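Local coordinates for protein 4-phosphoerythronate dehydrogenase (Lactobacillus jensenii, PDB 4PRK) that probably catalyses the NAD-dependent interconversion of pyruvate and D-lactate, as a D-lactate dehydrogenase of the D-isomer-specific 2-hydroxyacid dehydrogenase family, at residues Phe6-Glu10 against Ser11-Leu15; Val272-Ala275 against Gln276-Ala279; Ser303-Asn306 against Met307-Ser311. One frame throughout, in Å; residues are numbered along the deposited sequence.

Interaction 1 (Phe6-Glu10 against Ser11-Leu15); sequences FSPSE and SERKL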
# COMPACT_ATOMS: atom_id res chain seq x y z
N PHE A 6 -13.28 -20.26 32.08
CA PHE A 6 -14.64 -20.72 32.10
C PHE A 6 -15.24 -20.76 30.72
O PHE A 6 -15.09 -19.83 29.97
CB PHE A 6 -15.47 -19.83 33.01
CG PHE A 6 -15.15 -20.01 34.46
CD1 PHE A 6 -14.17 -19.25 35.05
CD2 PHE A 6 -15.79 -20.97 35.20
CE1 PHE A 6 -13.85 -19.43 36.38
CE2 PHE A 6 -15.48 -21.16 36.53
CZ PHE A 6 -14.51 -20.39 37.11
N SER A 7 -15.90 -21.85 30.40
CA SER A 7 -16.60 -21.95 29.14
C SER A 7 -15.75 -21.71 27.90
O SER A 7 -16.04 -20.85 27.08
CB SER A 7 -17.79 -21.01 29.14
OG SER A 7 -18.56 -21.18 27.98
N PRO A 8 -14.65 -22.44 27.75
CA PRO A 8 -13.90 -22.26 26.50
C PRO A 8 -14.61 -22.76 25.23
O PRO A 8 -15.34 -23.74 25.27
CB PRO A 8 -12.63 -23.04 26.74
CG PRO A 8 -13.07 -24.19 27.52
CD PRO A 8 -13.93 -23.54 28.54
N SER A 9 -14.40 -22.06 24.12
CA SER A 9 -14.79 -22.52 22.82
C SER A 9 -13.89 -23.67 22.46
O SER A 9 -12.83 -23.85 23.04
CB SER A 9 -14.59 -21.44 21.77
OG SER A 9 -13.27 -21.44 21.28
N GLU A 10 -14.31 -24.41 21.46
CA GLU A 10 -13.50 -25.45 20.87
C GLU A 10 -12.13 -24.92 20.31
O GLU A 10 -11.07 -25.51 20.50
CB GLU A 10 -14.34 -26.04 19.75
CG GLU A 10 -13.63 -27.07 18.92
CD GLU A 10 -14.52 -27.68 17.86
OE1 GLU A 10 -15.49 -27.01 17.45
OE2 GLU A 10 -14.21 -28.81 17.42
N SER A 11 -12.16 -23.78 19.63
CA SER A 11 -10.97 -23.16 19.11
C SER A 11 -10.13 -22.74 20.30
O SER A 11 -8.91 -22.93 20.27
CB SER A 11 -11.35 -21.96 18.17
OG SER A 11 -12.02 -22.41 16.97
N GLU A 12 -10.74 -22.19 21.35
CA GLU A 12 -9.97 -21.83 22.52
C GLU A 12 -9.23 -23.05 23.12
O GLU A 12 -8.07 -22.94 23.48
CB GLU A 12 -10.83 -21.16 23.57
CG GLU A 12 -11.16 -19.69 23.30
CD GLU A 12 -12.09 -19.09 24.33
OE1 GLU A 12 -13.13 -19.68 24.61
OE2 GLU A 12 -11.79 -18.03 24.87
N ARG A 13 -9.88 -24.21 23.15
CA ARG A 13 -9.29 -25.45 23.74
C ARG A 13 -7.98 -25.84 23.06
O ARG A 13 -6.95 -26.14 23.71
CB ARG A 13 -10.27 -26.61 23.60
CG ARG A 13 -11.48 -26.51 24.53
CD ARG A 13 -12.49 -27.64 24.33
NE ARG A 13 -13.62 -27.49 25.24
CZ ARG A 13 -13.60 -27.79 26.54
NH1 ARG A 13 -12.49 -28.26 27.10
NH2 ARG A 13 -14.68 -27.60 27.30
N LYS A 14 -8.06 -25.80 21.74
CA LYS A 14 -6.94 -26.08 20.90
C LYS A 14 -5.72 -25.26 21.17
O LYS A 14 -4.66 -25.75 20.93
CB LYS A 14 -7.34 -25.97 19.43
CG LYS A 14 -8.20 -27.17 19.01
CD LYS A 14 -8.51 -27.18 17.53
CE LYS A 14 -8.75 -28.60 16.98
NZ LYS A 14 -10.04 -29.21 17.37
N LEU A 15 -5.83 -24.04 21.67
CA LEU A 15 -4.61 -23.21 21.93
C LEU A 15 -4.05 -23.42 23.32
O LEU A 15 -3.00 -22.91 23.66
CB LEU A 15 -4.91 -21.72 21.83
CG LEU A 15 -5.53 -21.23 20.53
CD1 LEU A 15 -5.86 -19.75 20.65
CD2 LEU A 15 -4.59 -21.50 19.37
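S9 and E12 come within 4.9 Å, CA to CA, where the chain winds from an irregular loop into helix 10-23, and the turn is closed by R13 N giving its hydrogen to S9 O at 3.0 Å and K14 N to E10 O at 3.3 Å. S9 occupies the N-cap position. Its OG sits between the backbone N and the carbonyl carbon (chi1 85°), a setting that swings the hydroxyl under the first helical turn, where it accepts from E12 N at 2.6 Å along a nearly straight line (169°). E12 answers in the reverse direction: its extended chain runs back past S9, and OE1 takes the hydrogen of S9 N on the anti lone pair, N to OE1 2.7 Å at 170°. This reciprocal pair is a capping box, placed at the first strand-to-helix junction of the domain with the five-stranded parallel sheet, just after strand 2-6. The other carboxylate oxygen, OE2, forms a salt bridge with R76, so both oxygens of this buried group have partners. With an alanine in place of E12, S9 N would probably lose its acceptor and R76 its carboxylate mate. On another flank of the turn P8 CG sits over one face of the R13 guanidinium, above its centre and 3.8 Å from R13 CZ; R13, extended from CG to NE, carries NH2 on to a salt bridge with D31. E10 and K14 run side by side in the same direction, yet E10 OE2 and K14 NZ stay 4.2 Å apart, beyond salt-bridge range. E10 OE1 and S11 OG instead hydrogen-bond to the backbone and carboxylate, respectively, of D137 of the second subunit.

Interaction 2 (Val272-Ala275 against Gln276-Ala279); sequences VDDA and QIPA
Q276 folds its side chain back against V272 and D273 across a pair of overlapping turns, in the loop that leads from strand 255-258 to helix 279-285 of the Rossmann-type NAD-binding domain. The backbone angles of D274 and A275 fit a type I beta turn from D273 to Q276, and a weak bond from I277 N to D274 O, 3.3 Å long, closes the next one. Over this frame the glutamine chain is extended as far as CD, after which the last torsion (chi3 -88°) turns the amide roughly broadside to the chain and brings OE1 to D273 N. That bond is nearly straight at the hydrogen, and N to OE1 measures 2.9 Å; the donor stands somewhat out of the amide plane. The same oxygen is flanked by V272, whose CB lies 3.4 Å from OE1, and the valine crosses the glutamine chain at a slant. The D273 carboxylate is no partner of the amide: their planes are 47° apart, and D273 OD2 comes only to 3.7 Å from Q276 OE1, two acceptors near each other. The CG2 branch of V272 turns to a different neighbour. It meets I277 CG1 at 3.6 Å, an apolar touch between the residues just before and just after the D273-Q276 turn, and F133 of the second subunit packs on both V272 and I277. D274 directs OD1 past the end of the isoleucine, OD1 to CD1 3.8 Å, while its carbonyl oxygen also accepts from K282 NZ. V272, D273, A275 and Q276 also touch a crystal neighbour, so lattice contacts may influence this surface turn. In the first turn, Q276 N approaches D273 O at 2.7 Å from above the carbonyl plane, 49° out of it.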
# COMPACT_ATOMS: atom_id res chain seq x y z
N VAL A 272 -30.68 -24.83 15.20
CA VAL A 272 -32.10 -24.73 15.31
C VAL A 272 -32.78 -25.35 14.13
O VAL A 272 -32.15 -25.64 13.14
CB VAL A 272 -32.54 -23.26 15.38
CG1 VAL A 272 -31.95 -22.59 16.60
CG2 VAL A 272 -32.19 -22.52 14.10
N ASP A 273 -34.09 -25.51 14.26
CA ASP A 273 -34.96 -26.03 13.21
C ASP A 273 -35.46 -24.91 12.35
O ASP A 273 -35.49 -23.77 12.77
CB ASP A 273 -36.18 -26.70 13.86
CG ASP A 273 -35.79 -27.88 14.71
OD1 ASP A 273 -34.81 -28.52 14.32
OD2 ASP A 273 -36.41 -28.15 15.76
N ASP A 274 -35.94 -25.26 11.16
CA ASP A 274 -36.46 -24.29 10.21
C ASP A 274 -37.52 -23.36 10.75
O ASP A 274 -37.60 -22.17 10.36
CB ASP A 274 -37.00 -24.99 8.96
CG ASP A 274 -35.95 -25.14 7.89
OD1 ASP A 274 -34.99 -24.33 7.86
OD2 ASP A 274 -36.09 -26.06 7.06
N ALA A 275 -38.37 -23.90 11.62
CA ALA A 275 -39.42 -23.15 12.20
C ALA A 275 -38.86 -22.14 13.19
O ALA A 275 -39.53 -21.18 13.55
CB ALA A 275 -40.39 -24.08 12.91
N GLN A 276 -37.63 -22.33 13.67
CA GLN A 276 -37.08 -21.36 14.62
C GLN A 276 -36.35 -20.19 13.96
O GLN A 276 -35.94 -19.28 14.64
CB GLN A 276 -36.15 -22.05 15.58
CG GLN A 276 -36.82 -23.19 16.31
CD GLN A 276 -35.86 -23.87 17.24
OE1 GLN A 276 -35.14 -24.81 16.86
NE2 GLN A 276 -35.84 -23.41 18.47
N ILE A 277 -36.21 -20.20 12.65
CA ILE A 277 -35.41 -19.20 11.99
C ILE A 277 -36.36 -18.12 11.50
O ILE A 277 -37.33 -18.44 10.84
CB ILE A 277 -34.68 -19.85 10.80
CG1 ILE A 277 -33.74 -20.96 11.30
CG2 ILE A 277 -33.94 -18.77 10.00
CD1 ILE A 277 -33.31 -21.94 10.23
N PRO A 278 -36.07 -16.84 11.79
CA PRO A 278 -37.05 -15.83 11.35
C PRO A 278 -37.14 -15.60 9.82
O PRO A 278 -36.19 -15.88 9.05
CB PRO A 278 -36.58 -14.55 12.03
CG PRO A 278 -35.16 -14.80 12.45
CD PRO A 278 -35.04 -16.27 12.67
N ALA A 279 -38.28 -15.05 9.42
CA ALA A 279 -38.62 -14.86 8.03
C ALA A 279 -37.72 -13.84 7.32
O ALA A 279 -37.45 -13.99 6.13
CB ALA A 279 -40.08 -14.41 7.92

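Interaction 3 (Ser303-Asn306 against Met307-Ser311); sequences SVRN and MIEIS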
# COMPACT_ATOMS: atom_id res chain seq x y z
N SER A 303 -7.88 -13.86 16.62
CA SER A 303 -8.81 -13.25 17.56
C SER A 303 -8.90 -14.16 18.74
O SER A 303 -8.86 -13.72 19.90
CB SER A 303 -10.23 -13.01 16.99
OG SER A 303 -10.28 -11.94 16.06
N VAL A 304 -9.11 -15.44 18.44
CA VAL A 304 -9.40 -16.40 19.48
C VAL A 304 -8.20 -16.45 20.44
O VAL A 304 -8.36 -16.41 21.65
CB VAL A 304 -9.73 -17.77 18.87
CG1 VAL A 304 -9.76 -18.88 19.94
CG2 VAL A 304 -11.06 -17.68 18.17
N ARG A 305 -6.99 -16.42 19.91
CA ARG A 305 -5.83 -16.37 20.75
C ARG A 305 -5.75 -15.08 21.60
O ARG A 305 -5.44 -15.15 22.78
CB ARG A 305 -4.58 -16.47 19.91
CG ARG A 305 -3.36 -16.40 20.76
CD ARG A 305 -2.18 -15.91 19.99
NE ARG A 305 -2.26 -14.48 19.78
CZ ARG A 305 -1.35 -13.80 19.08
NH1 ARG A 305 -1.47 -12.49 18.90
NH2 ARG A 305 -0.33 -14.45 18.54
N ASN A 306 -6.00 -13.92 20.98
CA ASN A 306 -5.93 -12.66 21.68
C ASN A 306 -6.95 -12.57 22.77
O ASN A 306 -6.63 -12.06 23.84
CB ASN A 306 -6.03 -11.48 20.72
CG ASN A 306 -4.75 -11.29 19.93
OD1 ASN A 306 -3.73 -11.97 20.19
ND2 ASN A 306 -4.79 -10.41 18.94
N MET A 307 -8.12 -13.13 22.56
CA MET A 307 -9.12 -13.12 23.60
C MET A 307 -8.65 -13.84 24.86
O MET A 307 -8.95 -13.41 25.98
CB MET A 307 -10.43 -13.72 23.10
CG MET A 307 -11.20 -12.79 22.16
SD MET A 307 -12.73 -13.49 21.49
CE MET A 307 -12.55 -13.22 19.74
N ILE A 308 -7.90 -14.93 24.68
CA ILE A 308 -7.30 -15.64 25.80
C ILE A 308 -6.08 -14.88 26.32
O ILE A 308 -6.01 -14.56 27.52
CB ILE A 308 -6.91 -17.05 25.36
CG1 ILE A 308 -8.18 -17.91 25.29
CG2 ILE A 308 -5.91 -17.67 26.31
CD1 ILE A 308 -8.00 -19.17 24.47
N GLU A 309 -5.13 -14.57 25.44
CA GLU A 309 -3.85 -14.08 25.94
C GLU A 309 -3.87 -12.64 26.48
O GLU A 309 -3.08 -12.31 27.40
CB GLU A 309 -2.73 -14.29 24.92
CG GLU A 309 -2.53 -15.77 24.65
CD GLU A 309 -1.32 -16.07 23.80
OE1 GLU A 309 -0.59 -15.12 23.38
OE2 GLU A 309 -1.10 -17.29 23.57
N ILE A 310 -4.76 -11.79 25.94
CA ILE A 310 -4.88 -10.44 26.47
C ILE A 310 -5.55 -10.40 27.86
O ILE A 310 -5.05 -9.73 28.76
CB ILE A 310 -5.58 -9.47 25.48
CG1 ILE A 310 -4.66 -9.27 24.24
CG2 ILE A 310 -5.85 -8.13 26.17
CD1 ILE A 310 -5.25 -8.45 23.10
N SER A 311 -6.67 -11.11 28.03
CA SER A 311 -7.27 -11.23 29.35
C SER A 311 -6.29 -11.91 30.38
O SER A 311 -6.00 -11.35 31.46
CB SER A 311 -8.58 -11.99 29.22
OG SER A 311 -8.41 -13.30 28.69
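CG of R305 stands opposite its own backbone N (chi1 179°), which lays CG and CD against the E309 carboxylate one turn on, R305 CG 3.7 Å from E309 CD; the bend at chi3 (76°) then turns NE toward N306. The guanidinium and carboxylate planes are only 13° apart, yet they are not paired. E309 OE1 stands well out of the guanidinium plane, 4.0 Å from R305 NE, with no N-H aimed at it, and the contact between these groups is one of charge and alkyl packing. E309 instead spends its oxygens on helix 10-23, OE1 in a salt bridge with K22 and OE2 accepting from T19. The guanidinium turns to the adjacent N306: NE at 2.9 Å and NH1 at 2.7 Å both donate to OD1, gripping this one oxygen side-on in the guanidinium plane, which should restrain rotation of the amide. Its ND2 is then directed to Y101 O and to Y179 OH of the third subunit. All this rides on regular alpha-helical turns in helix 301-319, as the bonds from M307 N to S303 O (2.8 Å) and from E309 N to R305 O (2.7 Å) attest; I308 N to V304 O is weak. On a further face, the M307 chain bends at its last torsion, bringing CE back to S303 CB at 3.6 Å, close to Y298 and Y101. I310 CD1 lies 3.9 Å from N306 CB, alongside the asparagine stem.

From the N terminus, interaction 1 comes first, closing the turn that joins strand 2-6 to helix 10-23 in the domain with the five-stranded sheet. Interaction 2 follows far along the chain, in the loop before helix 279-285 of the NAD-binding domain. Interaction 3 lies on helix 301-319, which returns to the first domain. All three are local and in series, neither nested nor crossing. Interactions 1 and 3 nevertheless touch, packing helix 10-23 on helix 301-319: L15 CD1 is 3.4 Å from R305 CA. Interaction 2 stands apart, about 28 Å from interaction 1 and about 32 Å from interaction 3, centre to centre; like interaction 1 it borders the second subunit, which V304 of interaction 3 also meets.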